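Local coordinates for protein short chain alcohol dehydrogenase-related dehydrogenase (Sinorhizobium meliloti, PDB 3TPC) that probably acts as an oxidoreductase of the short-chain dehydrogenase/reductase family, built on a Rossmann-type parallel sheet, at residues E135-A138 and D139-G143. Residues are numbered along the deposited sequence; the frame is centred on the assembly and turned at random.
Sequences EPDA and DGERG
Segments 135-138 and 139-142 run 158° apart, the chain reversing through a type I turn from Asp-137 to Gly-140. Gly-140 N donates to Asp-137 O at 2.9 Å. One residue further on, Asp-137 N donates to Glu-141 O (3.1 Å). This pair of bonds defines a type 1 beta-bulge loop, with Gly-140 at the bulge, where positive phi and a nearby carbonyl oxygen favour glycine.

The Asp-137 carboxylate reinforces the loop from within, a case of an aspartate at the start of a turn using its side chain to hold the backbone N-H groups that follow it. With CG set between the backbone N and the carbonyl carbon (chi1 77°), its OD1 reaches across the turn and accepts Glu-141 N at 2.9 Å, a fairly straight bond (156°) that meets it from above the carboxylate plane. Two weak bonds, from Asp-139 N and Gly-140 N, converge on the same oxygen. OD1 also rests against Glu-141 CB (3.2 Å), the two acidic side chains lying alongside and pointing the same way. Were Asp-137 an alanine, Glu-141 N would probably lose its carboxylate acceptor, and Asp-139 N and Gly-140 N their weaker one, leaving the turn less firmly fixed.

Just before Asp-137, Pro-136 CB packs on Gly-140 CA (3.8 Å), while its CD sits over the centre of one face of the Arg-142 guanidinium, 3.8 Å from CZ. Arg-142 bends at its third torsion to lie beside the proline, and its NH1 makes a weak bond to Gly-134 O.

The loop links helix 106-132 to strand 143-148 at the surface. Asp-139 OD2 and Asp-137 OD1 lie only 4.4 Å apart, so the three N-H groups around OD1 probably help to offset crowded negative charge; the nearby Glu-141 carboxylate forms a salt bridge to Arg-187 on the adjacent strand, which probably offsets its charge.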
ATOM      1  N   GLU D 135     -35.448  -0.810   0.135  1.00 34.73           N
ATOM      2  CA  GLU D 135     -35.460  -2.282   0.143  1.00 35.08           C
ATOM      3  C   GLU D 135     -34.159  -2.795  -0.441  1.00 34.51           C
ATOM      4  O   GLU D 135     -33.642  -2.246  -1.423  1.00 33.78           O
ATOM      5  CB  GLU D 135     -36.524  -2.792  -0.811  1.00 36.11           C
ATOM      6  CG  GLU D 135     -37.801  -3.366  -0.291  1.00 39.99           C
ATOM      7  CD  GLU D 135     -38.743  -3.739  -1.491  1.00 45.84           C
ATOM      8  OE1 GLU D 135     -39.068  -4.945  -1.641  1.00 47.57           O
ATOM      9  OE2 GLU D 135     -39.131  -2.827  -2.298  1.00 45.27           O
ATOM     10  N   PRO D 136     -33.647  -3.897   0.114  1.00 34.63           N
ATOM     11  CA  PRO D 136     -32.533  -4.603  -0.520  1.00 34.88           C
ATOM     12  C   PRO D 136     -32.950  -5.151  -1.870  1.00 35.36           C
ATOM     13  O   PRO D 136     -34.086  -5.616  -2.019  1.00 35.59           O
ATOM     14  CB  PRO D 136     -32.300  -5.774   0.406  1.00 35.14           C
ATOM     15  CG  PRO D 136     -33.613  -5.933   1.147  1.00 34.75           C
ATOM     16  CD  PRO D 136     -34.121  -4.583   1.326  1.00 34.50           C
ATOM     17  N   ASP D 137     -32.037  -5.105  -2.837  1.00 34.88           N
ATOM     18  CA  ASP D 137     -32.252  -5.711  -4.138  1.00 33.73           C
ATOM     19  C   ASP D 137     -31.961  -7.226  -3.992  1.00 33.24           C
ATOM     20  O   ASP D 137     -31.805  -7.708  -2.863  1.00 32.85           O
ATOM     21  CB  ASP D 137     -31.451  -4.958  -5.239  1.00 32.77           C
ATOM     22  CG  ASP D 137     -29.942  -5.307  -5.247  1.00 33.78           C
ATOM     23  OD1 ASP D 137     -29.460  -6.065  -4.351  1.00 29.10           O
ATOM     24  OD2 ASP D 137     -29.228  -4.812  -6.163  1.00 32.95           O
ATOM     25  N   ALA D 138     -31.902  -7.966  -5.102  1.00 33.04           N
ATOM     26  CA  ALA D 138     -31.703  -9.440  -5.076  1.00 33.58           C
ATOM     27  C   ALA D 138     -30.395  -9.899  -4.441  1.00 34.41           C
ATOM     28  O   ALA D 138     -30.314 -10.996  -3.876  1.00 34.72           O
ATOM     29  CB  ALA D 138     -31.811 -10.031  -6.487  1.00 32.93           C
ATOM     30  N   ASP D 139     -29.353  -9.083  -4.539  1.00 34.83           N
ATOM     31  CA  ASP D 139     -28.096  -9.414  -3.858  1.00 34.80           C
ATOM     32  C   ASP D 139     -28.015  -8.882  -2.440  1.00 34.61           C
ATOM     33  O   ASP D 139     -27.049  -9.153  -1.734  1.00 35.41           O
ATOM     34  CB  ASP D 139     -26.939  -8.922  -4.692  1.00 35.61           C
ATOM     35  CG  ASP D 139     -26.985  -9.478  -6.096  1.00 39.40           C
ATOM     36  OD1 ASP D 139     -26.815 -10.720  -6.245  1.00 42.44           O
ATOM     37  OD2 ASP D 139     -27.224  -8.678  -7.049  1.00 45.48           O
ATOM     38  N   GLY D 140     -29.034  -8.131  -2.021  1.00 33.62           N
ATOM     39  CA  GLY D 140     -29.113  -7.632  -0.666  1.00 33.36           C
ATOM     40  C   GLY D 140     -28.530  -6.242  -0.567  1.00 33.18           C
ATOM     41  O   GLY D 140     -28.205  -5.775   0.525  1.00 33.73           O
ATOM     42  N   GLU D 141     -28.425  -5.585  -1.715  1.00 32.38           N
ATOM     43  CA  GLU D 141     -27.763  -4.311  -1.856  1.00 32.20           C
ATOM     44  C   GLU D 141     -28.761  -3.146  -1.835  1.00 32.34           C
ATOM     45  O   GLU D 141     -29.694  -3.091  -2.677  1.00 32.27           O
ATOM     46  CB  GLU D 141     -26.979  -4.329  -3.177  1.00 31.53           C
ATOM     47  CG  GLU D 141     -26.118  -3.094  -3.423  1.00 35.19           C
ATOM     48  CD  GLU D 141     -25.197  -3.256  -4.641  1.00 40.10           C
ATOM     49  OE1 GLU D 141     -25.366  -2.490  -5.628  1.00 41.47           O
ATOM     50  OE2 GLU D 141     -24.350  -4.176  -4.647  1.00 38.11           O
ATOM     51  N   ARG D 142     -28.586  -2.218  -0.890  1.00 31.84           N
ATOM     52  CA  ARG D 142     -29.400  -0.970  -0.878  1.00 31.88           C
ATOM     53  C   ARG D 142     -28.668   0.160  -1.580  1.00 30.94           C
ATOM     54  O   ARG D 142     -29.307   1.092  -2.044  1.00 31.88           O
ATOM     55  CB  ARG D 142     -29.878  -0.551   0.550  1.00 31.84           C
ATOM     56  CG  ARG D 142     -30.933  -1.541   1.160  1.00 34.65           C
ATOM     57  CD  ARG D 142     -31.298  -1.311   2.636  1.00 37.69           C
ATOM     58  NE  ARG D 142     -31.277  -2.591   3.360  1.00 40.02           N
ATOM     59  CZ  ARG D 142     -32.215  -2.980   4.211  1.00 40.17           C
ATOM     60  NH1 ARG D 142     -33.236  -2.189   4.460  1.00 45.74           N
ATOM     61  NH2 ARG D 142     -32.155  -4.152   4.799  1.00 37.67           N
ATOM     62  N   GLY D 143     -27.339   0.088  -1.701  1.00 29.86           N
ATOM     63  CA  GLY D 143     -26.605   1.152  -2.427  1.00 27.71           C
ATOM     64  C   GLY D 143     -25.207   0.843  -2.881  1.00 27.47           C
ATOM     65  O   GLY D 143     -24.602  -0.136  -2.442  1.00 28.61           O
TER